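Side-chain contact in Tubulin/ftsz, gtpase (Methanosaeta thermophila, PDB 3ZID), which binds GTP, belongs to the tubulin/FtsZ superfamily of GTPases, and is predicted to take part in the control of archaeal cell shape: residues A[239-244]-A[281-286]. Residues are numbered along the deposited sequence; the frame is centred on the assembly and turned at random.
Sequences ADKKSP and REYLNV
Pro244 and Tyr283 carry the close part of this surface contact, in which two loops at one end of a four-stranded sheet meet through a pyrrolidine ring and a phenol. CB of Pro244 rests obliquely against the CD1-CE1 side of the ring, 3.8 Å from CE1 and 3.9 Å from CD1 of Tyr283. In both residues the bond from CA to CB is directed at the other segment; with CG anti to the carbonyl carbon (chi1 -65°), the tyrosine ring is carried on to the proline. Proline suits the spot as a compact, rigid apolar group, and tyrosine as a broad ring whose hydroxyl can stay at the surface. The side chain of Tyr283 also touches Pro314, in the loop between strands 302-309 and 315-322.

Beyond this patch the contact loosens. Lys241 comes no nearer than 4.3 Å, from its CG to OH of Tyr283; this single methylene makes a loose approach, the rest of the poorly ordered chain runs on past the tyrosine, and its length suits an exposed position. No direct hydrogen bond joins the two segments. Instead, a water donates to O of Tyr283 at 2.7 Å and more weakly, at 3.3 Å, to O of Pro244, bridging the two backbones.

The tyrosine's backbone is set by a short 3-10 turn, residues 281-283, after which N of Leu284 bonds to O of Arg281 at 2.9 Å. Leu284 turns its apolar side chain onto Ile307 and Ile309 of strand 302-309, and Asn285 then N-caps helix 286-296 through OD1, a short polar group suited to a helix start. The contact thus joins two strand-to-helix connections, 232-238 to 246-252 and 270-279 to 286-296, in the C-terminal alpha/beta domain of the tubulin/FtsZ fold, away from the nucleotide pocket.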
ATOM      1  N   ALA A 239      15.973  14.097  -9.492  1.00 27.33           N
ATOM      2  CA  ALA A 239      16.891  15.234  -9.493  1.00 29.78           C
ATOM      3  C   ALA A 239      16.635  16.204 -10.642  1.00 35.44           C
ATOM      4  O   ALA A 239      16.046  15.827 -11.655  1.00 28.05           O
ATOM      5  CB  ALA A 239      18.352  14.751  -9.537  1.00 23.45           C
ATOM      6  N   ASP A 240      17.058  17.459 -10.481  1.00 37.03           N
ATOM      7  CA  ASP A 240      16.922  18.398 -11.580  1.00 39.77           C
ATOM      8  C   ASP A 240      18.287  18.560 -12.245  1.00 41.87           C
ATOM      9  O   ASP A 240      19.302  18.136 -11.694  1.00 39.70           O
ATOM     10  CB  ASP A 240      16.401  19.744 -11.093  1.00 47.98           C
ATOM     11  CG  ASP A 240      16.048  20.674 -12.238  1.00 68.73           C
ATOM     12  OD1 ASP A 240      15.099  20.360 -12.987  1.00 75.78           O
ATOM     13  OD2 ASP A 240      16.740  21.705 -12.403  1.00 77.81           O
ATOM     14  N   LYS A 241      18.286  19.180 -13.424  1.00 43.98           N
ATOM     15  CA  LYS A 241      19.476  19.406 -14.249  1.00 46.22           C
ATOM     16  C   LYS A 241      20.545  20.223 -13.524  1.00 41.32           C
ATOM     17  O   LYS A 241      21.741  20.005 -13.718  1.00 48.95           O
ATOM     18  CB  LYS A 241      19.084  20.033 -15.589  1.00 56.28           C
ATOM     19  CG  LYS A 241      20.210  20.036 -16.602  1.00 68.98           C
ATOM     20  CD  LYS A 241      19.802  20.669 -17.925  1.00 77.47           C
ATOM     21  CE  LYS A 241      19.029  19.657 -18.772  1.00 78.43           C
ATOM     22  NZ  LYS A 241      18.661  20.176 -20.116  1.00 81.92           N
ATOM     23  N   LYS A 242      20.102  21.212 -12.753  1.00 35.02           N
ATOM     24  CA  LYS A 242      20.994  22.054 -11.966  1.00 47.51           C
ATOM     25  C   LYS A 242      21.864  21.193 -11.071  1.00 51.98           C
ATOM     26  O   LYS A 242      23.079  21.255 -11.144  1.00 61.47           O
ATOM     27  CB  LYS A 242      20.203  22.954 -11.013  1.00 52.92           C
ATOM     28  CG  LYS A 242      19.112  23.824 -11.585  1.00 64.00           C
ATOM     29  CD  LYS A 242      18.187  24.233 -10.435  1.00 72.91           C
ATOM     30  CE  LYS A 242      17.101  25.202 -10.861  1.00 80.69           C
ATOM     31  NZ  LYS A 242      16.140  25.456  -9.740  1.00 85.41           N
ATOM     32  N   SER A 243      21.222  20.424 -10.193  1.00 48.62           N
ATOM     33  CA  SER A 243      21.921  19.582  -9.227  1.00 42.07           C
ATOM     34  C   SER A 243      21.609  18.108  -9.419  1.00 39.41           C
ATOM     35  O   SER A 243      20.661  17.586  -8.825  1.00 39.71           O
ATOM     36  CB  SER A 243      21.579  20.007  -7.806  1.00 46.64           C
ATOM     37  OG  SER A 243      20.198  19.843  -7.566  1.00 60.97           O
ATOM     38  N   PRO A 244      22.417  17.430 -10.237  1.00 36.54           N
ATOM     39  CA  PRO A 244      22.289  16.013 -10.592  1.00 32.81           C
ATOM     40  C   PRO A 244      23.040  15.088  -9.624  1.00 32.13           C
ATOM     41  O   PRO A 244      23.182  13.897  -9.903  1.00 32.37           O
ATOM     42  CB  PRO A 244      22.929  15.955 -11.972  1.00 25.27           C
ATOM     43  CG  PRO A 244      24.025  16.980 -11.879  1.00 28.09           C
ATOM     44  CD  PRO A 244      23.491  18.089 -11.008  1.00 35.86           C
ATOM     45  N   ARG A 281      23.700   8.042 -18.992  1.00 17.92           N
ATOM     46  CA  ARG A 281      24.963   7.411 -18.642  1.00 19.01           C
ATOM     47  C   ARG A 281      25.964   8.451 -18.090  1.00 22.17           C
ATOM     48  O   ARG A 281      26.750   8.168 -17.183  1.00 20.81           O
ATOM     49  CB  ARG A 281      25.534   6.706 -19.886  1.00 13.89           C
ATOM     50  CG  ARG A 281      26.812   5.912 -19.687  1.00 15.83           C
ATOM     51  CD  ARG A 281      27.338   5.402 -21.045  1.00 17.73           C
ATOM     52  NE  ARG A 281      26.440   4.483 -21.735  1.00 18.52           N
ATOM     53  CZ  ARG A 281      26.315   3.177 -21.486  1.00 17.51           C
ATOM     54  NH1 ARG A 281      27.038   2.571 -20.542  1.00 13.14           N
ATOM     55  NH2 ARG A 281      25.460   2.464 -22.202  1.00 14.82           N
ATOM     56  N   GLU A 282      25.950   9.660 -18.642  1.00 14.76           N
ATOM     57  CA  GLU A 282      26.964  10.632 -18.228  1.00 23.43           C
ATOM     58  C   GLU A 282      26.808  11.029 -16.753  1.00 24.28           C
ATOM     59  O   GLU A 282      27.744  11.482 -16.127  1.00 23.06           O
ATOM     60  CB  GLU A 282      26.992  11.859 -19.145  1.00 26.47           C
ATOM     61  CG  GLU A 282      25.704  12.667 -19.185  1.00 29.06           C
ATOM     62  CD  GLU A 282      24.736  12.178 -20.255  1.00 37.35           C
ATOM     63  OE1 GLU A 282      24.876  11.010 -20.723  1.00 32.67           O
ATOM     64  OE2 GLU A 282      23.833  12.974 -20.619  1.00 39.58           O
ATOM     65  N   TYR A 283      25.626  10.838 -16.194  1.00 19.03           N
ATOM     66  CA  TYR A 283      25.423  11.136 -14.785  1.00 17.66           C
ATOM     67  C   TYR A 283      25.848  10.019 -13.847  1.00 22.07           C
ATOM     68  O   TYR A 283      25.861  10.221 -12.635  1.00 24.23           O
ATOM     69  CB  TYR A 283      23.961  11.429 -14.529  1.00 19.90           C
ATOM     70  CG  TYR A 283      23.464  12.669 -15.212  1.00 24.35           C
ATOM     71  CD1 TYR A 283      24.111  13.889 -15.035  1.00 26.59           C
ATOM     72  CD2 TYR A 283      22.319  12.634 -15.998  1.00 19.84           C
ATOM     73  CE1 TYR A 283      23.644  15.042 -15.631  1.00 24.72           C
ATOM     74  CE2 TYR A 283      21.845  13.781 -16.600  1.00 25.02           C
ATOM     75  CZ  TYR A 283      22.515  14.985 -16.413  1.00 25.05           C
ATOM     76  OH  TYR A 283      22.041  16.128 -17.007  1.00 28.16           O
ATOM     77  N   LEU A 284      26.154   8.844 -14.392  1.00 15.52           N
ATOM     78  CA  LEU A 284      26.336   7.636 -13.570  1.00 16.29           C
ATOM     79  C   LEU A 284      27.787   7.259 -13.351  1.00 19.28           C
ATOM     80  O   LEU A 284      28.449   6.692 -14.220  1.00 24.99           O
ATOM     81  CB  LEU A 284      25.569   6.450 -14.160  1.00 17.84           C
ATOM     82  CG  LEU A 284      24.071   6.647 -14.401  1.00 17.27           C
ATOM     83  CD1 LEU A 284      23.472   5.459 -15.136  1.00 18.67           C
ATOM     84  CD2 LEU A 284      23.290   6.937 -13.125  1.00 22.36           C
ATOM     85  N   ASN A 285      28.289   7.593 -12.175  1.00 19.96           N
ATOM     86  CA  ASN A 285      29.639   7.259 -11.775  1.00 20.89           C
ATOM     87  C   ASN A 285      29.545   6.081 -10.817  1.00 27.97           C
ATOM     88  O   ASN A 285      29.141   6.247  -9.662  1.00 25.13           O
ATOM     89  CB  ASN A 285      30.257   8.483 -11.089  1.00 29.03           C
ATOM     90  CG  ASN A 285      31.709   8.281 -10.690  1.00 39.98           C
ATOM     91  OD1 ASN A 285      32.146   7.175 -10.353  1.00 42.81           O
ATOM     92  ND2 ASN A 285      32.464   9.371 -10.704  1.00 45.97           N
ATOM     93  N   VAL A 286      29.867   4.890 -11.312  1.00 21.25           N
ATOM     94  CA  VAL A 286      29.731   3.674 -10.522  1.00 26.99           C
ATOM     95  C   VAL A 286      30.499   3.706  -9.209  1.00 20.81           C
ATOM     96  O   VAL A 286      30.011   3.255  -8.178  1.00 26.40           O
ATOM     97  CB  VAL A 286      30.124   2.423 -11.338  1.00 26.29           C
ATOM     98  CG1 VAL A 286      29.820   1.160 -10.544  1.00 19.42           C
ATOM     99  CG2 VAL A 286      29.381   2.418 -12.634  1.00 33.68           C
TER
HETATM  100  O   HOH W   1      25.811  12.682 -11.485  1.00 36.75           O